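Long-range contacts in CDP-glucose-4,6-dehydratase (Yersinia pseudotuberculosis, PDB 1RKX), which catalyses the dehydration of CDP-D-glucose to CDP-4-keto-6-deoxy-D-glucose, using NAD as its bound cofactor: residues S5-K10 and P81-H86; V12-H17 and A34-Y39; V124-N129 and Q247-D252. One frame throughout, in Å; residues are numbered along the deposited sequence.

Contact 1: residues S5-K10 and P81-H86; sequences SFWQGK and PEIVFH
The delta methyl of Ile83 and the benzo ring of Trp7 meet at the closest apolar point, with CD1 of Ile83 3.6 Å from CZ3 of Trp7. Ile83 presents that methyl because CG1 is anti to its carbonyl carbon (chi1 -58°) and the chain then runs extended to CD1, which also comes 4.0 Å from CE2 of Phe6. Farther along the strand, the Trp7 indole and the Phe85 ring arrive from opposite directions: CH2 of Trp7 lies in the plane of the Phe85 ring, at its edge, 3.9 Å from CZ. Large flat side chains suit helix 4-7 because they bridge to a strand whose backbone stays well away. CD2 of Phe6 lies over one face of the Trp7 indole, offset toward its rim.

Strand 83-86 is central in the parallel Rossmann sheet, next to strand 11-15, and the type II turn from Trp7 to Lys10 leads the chain from the helix into that neighbouring strand. Gly9 takes the positive phi (78°) that glycine adopts readily.

The polar contacts gather just before the strand, at Glu82. A water donates to Gly9 O and to Glu82 OE2, 2.9 Å from each, while Glu82 OE2 also accepts from Arg11 N and OE1 is hydrogen-bonded to Tyr250 OH. The Lys10 and Glu82 side chains cross at about a right angle, with CD of Lys10 3.8 Å from OE2 of Glu82. Bends at chi2 and chi4 turn the lysine ammonium back to Phe6 O, where NZ donates a 2.7 Å bond in the carbonyl plane; Lys10 also makes a cation-pi contact with Tyr250. NZ remains 5.4 Å from Glu82 OE1, too far for a salt bridge.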
loop_
_atom_site.group_PDB
_atom_site.type_symbol
_atom_site.label_atom_id
_atom_site.label_comp_id
_atom_site.label_asym_id
_atom_site.label_seq_id
_atom_site.Cartn_x
_atom_site.Cartn_y
_atom_site.Cartn_z
ATOM N N SER C 5 -16.031 -33.986 -19.510
ATOM C CA SER C 5 -17.259 -33.863 -20.283
ATOM C C SER C 5 -17.372 -32.486 -20.933
ATOM O O SER C 5 -17.704 -32.377 -22.114
ATOM C CB SER C 5 -18.471 -34.106 -19.376
ATOM O OG SER C 5 -19.688 -33.870 -20.060
ATOM N N PHE C 6 -17.089 -31.446 -20.152
ATOM C CA PHE C 6 -17.157 -30.059 -20.614
ATOM C C PHE C 6 -16.343 -29.786 -21.876
ATOM O O PHE C 6 -16.807 -29.104 -22.785
ATOM C CB PHE C 6 -16.669 -29.115 -19.507
ATOM C CG PHE C 6 -16.509 -27.683 -19.951
ATOM C CD1 PHE C 6 -17.606 -26.827 -20.006
ATOM C CD2 PHE C 6 -15.259 -27.196 -20.336
ATOM C CE1 PHE C 6 -17.463 -25.508 -20.436
ATOM C CE2 PHE C 6 -15.107 -25.876 -20.769
ATOM C CZ PHE C 6 -16.211 -25.031 -20.818
ATOM N N TRP C 7 -15.125 -30.314 -21.920
ATOM C CA TRP C 7 -14.236 -30.088 -23.050
ATOM C C TRP C 7 -14.599 -30.796 -24.344
ATOM O O TRP C 7 -14.157 -30.393 -25.421
ATOM C CB TRP C 7 -12.803 -30.427 -22.643
ATOM C CG TRP C 7 -12.335 -29.509 -21.570
ATOM C CD1 TRP C 7 -12.360 -29.733 -20.218
ATOM C CD2 TRP C 7 -11.906 -28.154 -21.743
ATOM N NE1 TRP C 7 -11.981 -28.596 -19.543
ATOM C CE2 TRP C 7 -11.695 -27.612 -20.456
ATOM C CE3 TRP C 7 -11.684 -27.343 -22.867
ATOM C CZ2 TRP C 7 -11.271 -26.292 -20.257
ATOM C CZ3 TRP C 7 -11.263 -26.026 -22.667
ATOM C CH2 TRP C 7 -11.062 -25.517 -21.372
ATOM N N GLN C 8 -15.415 -31.837 -24.243
ATOM C CA GLN C 8 -15.820 -32.585 -25.425
ATOM C C GLN C 8 -16.457 -31.678 -26.478
ATOM O O GLN C 8 -17.480 -31.044 -26.230
ATOM C CB GLN C 8 -16.805 -33.691 -25.034
ATOM C CG GLN C 8 -17.113 -34.672 -26.154
ATOM C CD GLN C 8 -15.882 -35.438 -26.611
ATOM O OE1 GLN C 8 -15.188 -36.058 -25.804
ATOM N NE2 GLN C 8 -15.611 -35.404 -27.912
ATOM N N GLY C 9 -15.835 -31.614 -27.652
ATOM C CA GLY C 9 -16.371 -30.801 -28.730
ATOM C C GLY C 9 -16.143 -29.297 -28.674
ATOM O O GLY C 9 -16.568 -28.585 -29.586
ATOM N N LYS C 10 -15.499 -28.797 -27.622
ATOM C CA LYS C 10 -15.244 -27.359 -27.522
ATOM C C LYS C 10 -14.180 -26.939 -28.526
ATOM O O LYS C 10 -13.186 -27.641 -28.717
ATOM C CB LYS C 10 -14.774 -26.985 -26.111
ATOM C CG LYS C 10 -15.840 -27.082 -25.027
ATOM C CD LYS C 10 -16.940 -26.055 -25.237
ATOM C CE LYS C 10 -17.938 -26.057 -24.091
ATOM N NZ LYS C 10 -18.614 -27.385 -23.932
ATOM N N PRO C 81 -13.197 -19.930 -32.522
ATOM C CA PRO C 81 -13.048 -20.572 -31.211
ATOM C C PRO C 81 -14.006 -20.022 -30.156
ATOM O O PRO C 81 -14.447 -18.878 -30.243
ATOM C CB PRO C 81 -11.593 -20.275 -30.859
ATOM C CG PRO C 81 -11.430 -18.885 -31.402
ATOM C CD PRO C 81 -12.077 -19.010 -32.783
ATOM N N GLU C 82 -14.322 -20.847 -29.161
ATOM C CA GLU C 82 -15.195 -20.437 -28.064
ATOM C C GLU C 82 -14.285 -20.179 -26.869
ATOM O O GLU C 82 -14.643 -19.462 -25.937
ATOM C CB GLU C 82 -16.153 -21.555 -27.669
ATOM C CG GLU C 82 -16.935 -22.194 -28.784
ATOM C CD GLU C 82 -17.645 -23.439 -28.290
ATOM O OE1 GLU C 82 -18.552 -23.296 -27.439
ATOM O OE2 GLU C 82 -17.277 -24.551 -28.737
ATOM N N ILE C 83 -13.113 -20.801 -26.903
ATOM C CA ILE C 83 -12.139 -20.666 -25.830
ATOM C C ILE C 83 -10.751 -20.432 -26.412
ATOM O O ILE C 83 -10.340 -21.103 -27.364
ATOM C CB ILE C 83 -12.106 -21.937 -24.952
ATOM C CG1 ILE C 83 -13.496 -22.204 -24.367
ATOM C CG2 ILE C 83 -11.093 -21.763 -23.818
ATOM C CD1 ILE C 83 -13.606 -23.521 -23.609
ATOM N N VAL C 84 -10.026 -19.485 -25.825
ATOM C CA VAL C 84 -8.689 -19.162 -26.288
ATOM C C VAL C 84 -7.666 -19.156 -25.155
ATOM O O VAL C 84 -7.908 -18.587 -24.094
ATOM C CB VAL C 84 -8.644 -17.768 -26.951
ATOM C CG1 VAL C 84 -7.204 -17.435 -27.344
ATOM C CG2 VAL C 84 -9.560 -17.731 -28.169
ATOM N N PHE C 85 -6.531 -19.803 -25.391
ATOM C CA PHE C 85 -5.427 -19.825 -24.435
ATOM C C PHE C 85 -4.256 -19.172 -25.158
ATOM O O PHE C 85 -3.766 -19.701 -26.164
ATOM C CB PHE C 85 -5.034 -21.254 -24.052
ATOM C CG PHE C 85 -6.020 -21.942 -23.152
ATOM C CD1 PHE C 85 -7.008 -22.769 -23.684
ATOM C CD2 PHE C 85 -5.949 -21.784 -21.768
ATOM C CE1 PHE C 85 -7.912 -23.435 -22.846
ATOM C CE2 PHE C 85 -6.846 -22.443 -20.918
ATOM C CZ PHE C 85 -7.831 -23.272 -21.461
ATOM N N HIS C 86 -3.814 -18.018 -24.664
ATOM C CA HIS C 86 -2.700 -17.316 -25.286
ATOM C C HIS C 86 -1.409 -17.623 -24.540
ATOM O O HIS C 86 -1.163 -17.080 -23.462
ATOM C CB HIS C 86 -2.975 -15.806 -25.297
ATOM C CG HIS C 86 -1.853 -14.981 -25.857
ATOM N ND1 HIS C 86 -1.221 -15.285 -27.044
ATOM C CD2 HIS C 86 -1.260 -13.854 -25.394
ATOM C CE1 HIS C 86 -0.285 -14.384 -27.286
ATOM N NE2 HIS C 86 -0.289 -13.503 -26.300
HETATM O O HOH W 1 -18.881 -26.842 -29.356
#

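Contact 2: residues V12-H17 and A34-Y39; sequences VFVTGH and ATVKGY. With NAD (nicotinamide-adenine-dinucleotide), chain G.
Ala34 opens the pairing with a small contact, its CB 4.1 Å from Val12 CG2, just ahead of the two parallel strands connected by helix 20-31 in the first beta-alpha-beta unit of the Rossmann fold. Thr35 adds the first backbone bond, its O accepting from Val12 N. Val36 sits beside Val12 in the sheet and sends CG1 to within 4.0 Å of Val14 CG2; these branched residues suit extended strands, and all three valines pack on Leu29 of the helix.

Lys37 lies on the other face. Its N donates to Val12 O and its O accepts from Val14 N. With CG anti to the backbone N and every later torsion extended, the chain runs alongside Phe13, CD lying 3.9 Å from CE1 at the ring edge, and carries NZ past this aromatic neighbour to a salt bridge with Glu78 and a hydrogen bond to Ser75 O.

Gly38 leaves room for the His17 imidazole, which lies flat over it in a CH-pi contact: the glycine CA is 3.5 Å from the ring centroid and 14° off the normal. The imidazole is further fixed at both nitrogens, ND1 being hydrogen-bonded to Ser40 OG and NE2 to Ser61 OG.

Tyr39 packs its CB 3.6 Å from Phe13 CZ, while its hydroxyl is hydrogen-bonded to Asp65 O. Its N donates to Val14 O. The last bond comes where the strand gives way to the cofactor-binding turn: Gly16, whose carbonyl O is 3.2 Å from O3B of the adenosine ribose of NAD, donates from N to Tyr39 O from above the carbonyl plane, at 3.0 Å.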
loop_
_atom_site.group_PDB
_atom_site.type_symbol
_atom_site.label_atom_id
_atom_site.label_comp_id
_atom_site.label_asym_id
_atom_site.label_seq_id
_atom_site.Cartn_x
_atom_site.Cartn_y
_atom_site.Cartn_z
ATOM N N VAL C 12 -11.220 -24.922 -29.220
ATOM C CA VAL C 12 -10.183 -24.221 -28.467
ATOM C C VAL C 12 -9.006 -23.800 -29.343
ATOM O O VAL C 12 -8.428 -24.615 -30.071
ATOM C CB VAL C 12 -9.667 -25.116 -27.310
ATOM C CG1 VAL C 12 -8.744 -24.319 -26.390
ATOM C CG2 VAL C 12 -10.844 -25.680 -26.530
ATOM N N PHE C 13 -8.658 -22.520 -29.258
ATOM C CA PHE C 13 -7.560 -21.946 -30.027
ATOM C C PHE C 13 -6.401 -21.726 -29.057
ATOM O O PHE C 13 -6.565 -21.070 -28.033
ATOM C CB PHE C 13 -8.002 -20.609 -30.629
ATOM C CG PHE C 13 -7.021 -20.023 -31.612
ATOM C CD1 PHE C 13 -7.004 -20.449 -32.936
ATOM C CD2 PHE C 13 -6.134 -19.024 -31.219
ATOM C CE1 PHE C 13 -6.117 -19.885 -33.863
ATOM C CE2 PHE C 13 -5.242 -18.453 -32.133
ATOM C CZ PHE C 13 -5.234 -18.884 -33.457
ATOM N N VAL C 14 -5.234 -22.270 -29.384
ATOM C CA VAL C 14 -4.071 -22.146 -28.515
ATOM C C VAL C 14 -2.843 -21.553 -29.206
ATOM O O VAL C 14 -2.293 -22.168 -30.117
ATOM C CB VAL C 14 -3.656 -23.531 -27.954
ATOM C CG1 VAL C 14 -2.437 -23.379 -27.039
ATOM C CG2 VAL C 14 -4.822 -24.174 -27.211
ATOM N N THR C 15 -2.408 -20.366 -28.787
ATOM C CA THR C 15 -1.200 -19.807 -29.382
ATOM C C THR C 15 -0.063 -20.416 -28.579
ATOM O O THR C 15 -0.215 -20.664 -27.377
ATOM C CB THR C 15 -1.122 -18.256 -29.278
ATOM O OG1 THR C 15 -1.026 -17.859 -27.901
ATOM C CG2 THR C 15 -2.343 -17.616 -29.918
ATOM N N GLY C 16 1.065 -20.672 -29.232
ATOM C CA GLY C 16 2.197 -21.253 -28.536
ATOM C C GLY C 16 2.071 -22.752 -28.314
ATOM O O GLY C 16 2.692 -23.302 -27.401
ATOM N N HIS C 17 1.273 -23.417 -29.147
ATOM C CA HIS C 17 1.078 -24.857 -29.032
ATOM C C HIS C 17 2.330 -25.671 -29.372
ATOM O O HIS C 17 2.404 -26.854 -29.035
ATOM C CB HIS C 17 -0.082 -25.313 -29.928
ATOM C CG HIS C 17 0.244 -25.309 -31.391
ATOM N ND1 HIS C 17 0.598 -24.165 -32.077
ATOM C CD2 HIS C 17 0.254 -26.310 -32.304
ATOM C CE1 HIS C 17 0.808 -24.461 -33.348
ATOM N NE2 HIS C 17 0.605 -25.755 -33.512
ATOM N N ALA C 34 -11.552 -32.157 -27.095
ATOM C CA ALA C 34 -11.752 -30.816 -27.626
ATOM C C ALA C 34 -11.269 -30.731 -29.069
ATOM O O ALA C 34 -10.449 -31.535 -29.509
ATOM C CB ALA C 34 -11.008 -29.791 -26.764
ATOM N N THR C 35 -11.802 -29.760 -29.801
ATOM C CA THR C 35 -11.402 -29.518 -31.183
ATOM C C THR C 35 -10.394 -28.384 -31.048
ATOM O O THR C 35 -10.765 -27.236 -30.816
ATOM C CB THR C 35 -12.597 -29.065 -32.035
ATOM O OG1 THR C 35 -13.571 -30.116 -32.069
ATOM C CG2 THR C 35 -12.153 -28.740 -33.453
ATOM N N VAL C 36 -9.119 -28.715 -31.187
ATOM C CA VAL C 36 -8.063 -27.731 -30.995
ATOM C C VAL C 36 -7.322 -27.243 -32.229
ATOM O O VAL C 36 -7.021 -28.019 -33.142
ATOM C CB VAL C 36 -7.004 -28.278 -30.016
ATOM C CG1 VAL C 36 -6.100 -27.145 -29.539
ATOM C CG2 VAL C 36 -7.687 -28.971 -28.837
ATOM N N LYS C 37 -7.022 -25.946 -32.235
ATOM C CA LYS C 37 -6.252 -25.325 -33.309
ATOM C C LYS C 37 -5.123 -24.550 -32.643
ATOM O O LYS C 37 -5.346 -23.834 -31.670
ATOM C CB LYS C 37 -7.102 -24.360 -34.143
ATOM C CG LYS C 37 -6.298 -23.702 -35.274
ATOM C CD LYS C 37 -7.156 -22.827 -36.185
ATOM C CE LYS C 37 -6.325 -22.250 -37.331
ATOM N NZ LYS C 37 -7.110 -21.334 -38.212
ATOM N N GLY C 38 -3.912 -24.702 -33.164
ATOM C CA GLY C 38 -2.769 -24.008 -32.601
ATOM C C GLY C 38 -2.157 -23.022 -33.584
ATOM O O GLY C 38 -2.244 -23.206 -34.799
ATOM N N TYR C 39 -1.538 -21.971 -33.049
ATOM C CA TYR C 39 -0.897 -20.936 -33.863
ATOM C C TYR C 39 0.410 -20.578 -33.162
ATOM O O TYR C 39 0.388 -20.003 -32.070
ATOM C CB TYR C 39 -1.806 -19.707 -33.938
ATOM C CG TYR C 39 -1.318 -18.597 -34.848
ATOM C CD1 TYR C 39 -1.758 -18.506 -36.169
ATOM C CD2 TYR C 39 -0.433 -17.624 -34.380
ATOM C CE1 TYR C 39 -1.337 -17.466 -37.004
ATOM C CE2 TYR C 39 -0.000 -16.579 -35.211
ATOM C CZ TYR C 39 -0.462 -16.510 -36.520
ATOM O OH TYR C 39 -0.059 -15.482 -37.342
HETATM P PA NAD G . 8.388 -22.266 -25.020
HETATM O O1A NAD G . 9.509 -21.485 -25.585
HETATM O O2A NAD G . 8.549 -23.743 -24.967
HETATM O O5B NAD G . 7.024 -21.950 -25.811
HETATM C C5B NAD G . 6.835 -20.633 -26.382
HETATM C C4B NAD G . 5.833 -20.676 -27.537
HETATM O O4B NAD G . 5.805 -19.299 -27.977
HETATM C C3B NAD G . 6.330 -21.486 -28.725
HETATM O O3B NAD G . 5.256 -22.363 -29.118
HETATM C C2B NAD G . 6.671 -20.412 -29.742
HETATM O O2B NAD G . 6.594 -20.874 -31.119
HETATM C C1B NAD G . 5.694 -19.325 -29.375
HETATM N N9A NAD G . 6.080 -18.026 -29.901
HETATM C C8A NAD G . 7.119 -17.229 -29.498
HETATM N N7A NAD G . 7.219 -16.097 -30.191
HETATM C C5A NAD G . 6.180 -16.171 -31.098
HETATM C C6A NAD G . 5.756 -15.283 -32.112
HETATM N N6A NAD G . 6.306 -14.126 -32.414
HETATM N N1A NAD G . 4.669 -15.652 -32.860
HETATM C C2A NAD G . 4.073 -16.855 -32.572
HETATM N N3A NAD G . 4.377 -17.754 -31.661
HETATM C C4A NAD G . 5.460 -17.352 -30.940
HETATM O O3 NAD G . 8.071 -21.702 -23.600
HETATM P PN NAD G . 6.974 -22.168 -22.478
HETATM O O1N NAD G . 7.785 -22.598 -21.335
HETATM O O2N NAD G . 6.147 -23.257 -23.059
HETATM O O5D NAD G . 6.222 -20.817 -22.142
HETATM C C5D NAD G . 4.820 -20.763 -22.429
HETATM C C4D NAD G . 4.249 -19.436 -21.971
HETATM O O4D NAD G . 4.381 -19.456 -20.510
HETATM C C3D NAD G . 4.946 -18.145 -22.398
HETATM O O3D NAD G . 3.956 -17.098 -22.456
HETATM C C2D NAD G . 5.924 -17.914 -21.254
HETATM O O2D NAD G . 6.329 -16.536 -21.207
HETATM C C1D NAD G . 5.080 -18.314 -20.073
HETATM N N1N NAD G . 5.887 -18.619 -18.897
HETATM C C2N NAD G . 6.610 -19.817 -18.761
HETATM C C3N NAD G . 7.355 -20.131 -17.501
HETATM C C7N NAD G . 8.041 -21.433 -17.419
HETATM O O7N NAD G . 8.633 -21.684 -16.358
HETATM N N7N NAD G . 8.048 -22.336 -18.421
HETATM C C4N NAD G . 7.445 -19.068 -16.429
HETATM C C5N NAD G . 6.643 -17.847 -16.746
HETATM C C6N NAD G . 5.945 -17.653 -17.845
#

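Contact 3: residues V124-N129 and Q247-D252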
loop_
_atom_site.group_PDB
_atom_site.type_symbol
_atom_site.label_atom_id
_atom_site.label_comp_id
_atom_site.label_asym_id
_atom_site.label_seq_id
_atom_site.Cartn_x
_atom_site.Cartn_y
_atom_site.Cartn_z
ATOM N N VAL C 124 -16.187 -15.605 -28.852
ATOM C CA VAL C 124 -15.277 -16.189 -27.875
ATOM C C VAL C 124 -15.866 -15.993 -26.480
ATOM O O VAL C 124 -16.156 -14.868 -26.065
ATOM C CB VAL C 124 -13.883 -15.545 -27.952
ATOM C CG1 VAL C 124 -12.964 -16.184 -26.922
ATOM C CG2 VAL C 124 -13.303 -15.725 -29.360
ATOM N N LYS C 125 -16.039 -17.094 -25.757
ATOM C CA LYS C 125 -16.627 -17.063 -24.422
ATOM C C LYS C 125 -15.598 -16.931 -23.298
ATOM O O LYS C 125 -15.856 -16.275 -22.285
ATOM C CB LYS C 125 -17.463 -18.331 -24.197
ATOM C CG LYS C 125 -18.634 -18.515 -25.169
ATOM C CD LYS C 125 -19.951 -18.067 -24.552
ATOM C CE LYS C 125 -19.935 -16.583 -24.237
ATOM N NZ LYS C 125 -21.033 -16.155 -23.325
ATOM N N ALA C 126 -14.439 -17.555 -23.475
ATOM C CA ALA C 126 -13.395 -17.506 -22.455
ATOM C C ALA C 126 -12.009 -17.284 -23.039
ATOM O O ALA C 126 -11.608 -17.944 -24.000
ATOM C CB ALA C 126 -13.406 -18.792 -21.633
ATOM N N VAL C 127 -11.277 -16.347 -22.445
ATOM C CA VAL C 127 -9.926 -16.046 -22.887
ATOM C C VAL C 127 -9.000 -16.140 -21.678
ATOM O O VAL C 127 -9.215 -15.475 -20.657
ATOM C CB VAL C 127 -9.819 -14.621 -23.483
ATOM C CG1 VAL C 127 -8.378 -14.355 -23.955
ATOM C CG2 VAL C 127 -10.793 -14.462 -24.641
ATOM N N VAL C 128 -7.981 -16.980 -21.791
ATOM C CA VAL C 128 -7.019 -17.150 -20.722
ATOM C C VAL C 128 -5.661 -16.740 -21.269
ATOM O O VAL C 128 -5.056 -17.447 -22.076
ATOM C CB VAL C 128 -6.963 -18.608 -20.236
ATOM C CG1 VAL C 128 -5.829 -18.774 -19.226
ATOM C CG2 VAL C 128 -8.290 -18.984 -19.590
ATOM N N ASN C 129 -5.200 -15.578 -20.831
ATOM C CA ASN C 129 -3.929 -15.055 -21.284
ATOM C C ASN C 129 -2.813 -15.370 -20.296
ATOM O O ASN C 129 -2.813 -14.883 -19.168
ATOM C CB ASN C 129 -4.045 -13.542 -21.496
ATOM C CG ASN C 129 -2.713 -12.900 -21.791
ATOM O OD1 ASN C 129 -1.800 -13.553 -22.294
ATOM N ND2 ASN C 129 -2.597 -11.608 -21.495
ATOM N N GLN C 247 -13.052 -23.170 -17.748
ATOM C CA GLN C 247 -14.390 -23.718 -17.599
ATOM C C GLN C 247 -15.288 -22.729 -16.869
ATOM O O GLN C 247 -16.423 -22.493 -17.278
ATOM C CB GLN C 247 -14.344 -25.045 -16.837
ATOM C CG GLN C 247 -15.562 -25.910 -17.098
ATOM C CD GLN C 247 -15.584 -27.164 -16.255
ATOM O OE1 GLN C 247 -14.541 -27.773 -15.997
ATOM N NE2 GLN C 247 -16.778 -27.570 -15.833
ATOM N N LYS C 248 -14.773 -22.137 -15.795
ATOM C CA LYS C 248 -15.552 -21.180 -15.026
ATOM C C LYS C 248 -15.850 -19.908 -15.809
ATOM O O LYS C 248 -16.951 -19.374 -15.721
ATOM C CB LYS C 248 -14.847 -20.847 -13.710
ATOM C CG LYS C 248 -14.974 -21.950 -12.674
ATOM C CD LYS C 248 -14.497 -21.495 -11.312
ATOM C CE LYS C 248 -14.856 -22.506 -10.234
ATOM N NZ LYS C 248 -14.246 -23.840 -10.482
ATOM N N LEU C 249 -14.873 -19.422 -16.570
ATOM C CA LEU C 249 -15.080 -18.226 -17.384
ATOM C C LEU C 249 -16.185 -18.509 -18.401
ATOM O O LEU C 249 -17.025 -17.655 -18.683
ATOM C CB LEU C 249 -13.793 -17.858 -18.130
ATOM C CG LEU C 249 -12.651 -17.255 -17.304
ATOM C CD1 LEU C 249 -11.358 -17.299 -18.111
ATOM C CD2 LEU C 249 -13.005 -15.837 -16.900
ATOM N N TYR C 250 -16.169 -19.721 -18.945
ATOM C CA TYR C 250 -17.148 -20.126 -19.946
ATOM C C TYR C 250 -18.555 -20.231 -19.365
ATOM O O TYR C 250 -19.491 -19.595 -19.856
ATOM C CB TYR C 250 -16.746 -21.479 -20.544
ATOM C CG TYR C 250 -17.584 -21.914 -21.730
ATOM C CD1 TYR C 250 -17.097 -21.799 -23.030
ATOM C CD2 TYR C 250 -18.868 -22.436 -21.553
ATOM C CE1 TYR C 250 -17.860 -22.192 -24.127
ATOM C CE2 TYR C 250 -19.645 -22.829 -22.645
ATOM C CZ TYR C 250 -19.134 -22.705 -23.927
ATOM O OH TYR C 250 -19.895 -23.091 -25.009
ATOM N N THR C 251 -18.688 -21.024 -18.308
ATOM C CA THR C 251 -19.982 -21.256 -17.676
ATOM C C THR C 251 -20.501 -20.156 -16.762
ATOM O O THR C 251 -21.677 -19.813 -16.827
ATOM C CB THR C 251 -19.967 -22.567 -16.877
ATOM O OG1 THR C 251 -19.099 -22.421 -15.748
ATOM C CG2 THR C 251 -19.471 -23.715 -17.746
ATOM N N ASP C 252 -19.642 -19.602 -15.912
ATOM C CA ASP C 252 -20.082 -18.561 -14.988
ATOM C C ASP C 252 -19.937 -17.139 -15.513
ATOM O O ASP C 252 -20.769 -16.284 -15.215
ATOM C CB ASP C 252 -19.365 -18.705 -13.643
ATOM C CG ASP C 252 -19.711 -20.005 -12.941
ATOM O OD1 ASP C 252 -20.795 -20.557 -13.221
ATOM O OD2 ASP C 252 -18.911 -20.472 -12.102
HETATM O O HOH W 2 -18.075 -16.628 -20.870
#
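Helix 236-251 packs against one face of the parallel Rossmann sheet, and here its last turns meet strand 126-130, running at 150° to it with the short axes 7.7 Å apart. Ala126 suits the place because its lone methyl lets the helix come close, CB lying 3.6 Å from Leu249 CB. Leu249 has CG anti to the carbonyl carbon (chi1 -73°), which carries its branch along the strand until CD1 is 3.8 Å from Val128 CG2 and as far from Val127 O.

Before the strand begins, Lys125 lays the aliphatic base of its side chain against Tyr250, CB coming 3.7 Å from CD1 of the ring. The chain then bends away from the ring, and NZ is hydrogen-bonded to Tyr181 OH. Tyrosine suits position 250 because its ring packs on the Lys125 carbons while its hydroxyl reaches on to bond with Glu82. A water lies between two backbone carbonyls, 2.7 Å from Lys125 O and 2.6 Å from Leu249 O. Small and branched apolar residues on the strand, met by leucine and tyrosine from the helix, form the helix-on-sheet layer of an alpha/beta Rossmann domain.

The three contacts share the seven-stranded parallel sheet: strands 35-40, 11-15, 83-86 and 126-130 lie side by side in that order. Contact 1 is the middle one, its centre about 9 Å from those of contacts 2 and 3, which lie about 15 Å apart and do not touch. Along the chain, contact 2 is nested in the loop closed by contact 1, and contact 3 follows. Thr15 and His86 are hydrogen-bonded between contacts 1 and 2, while Glu82 joins contact 1 to contact 3. Helix 4-7 and helix 236-251 also touch, with Phe6 on Gln247 and Trp7 on Ala246, whereas contact 2 reaches the NAD site.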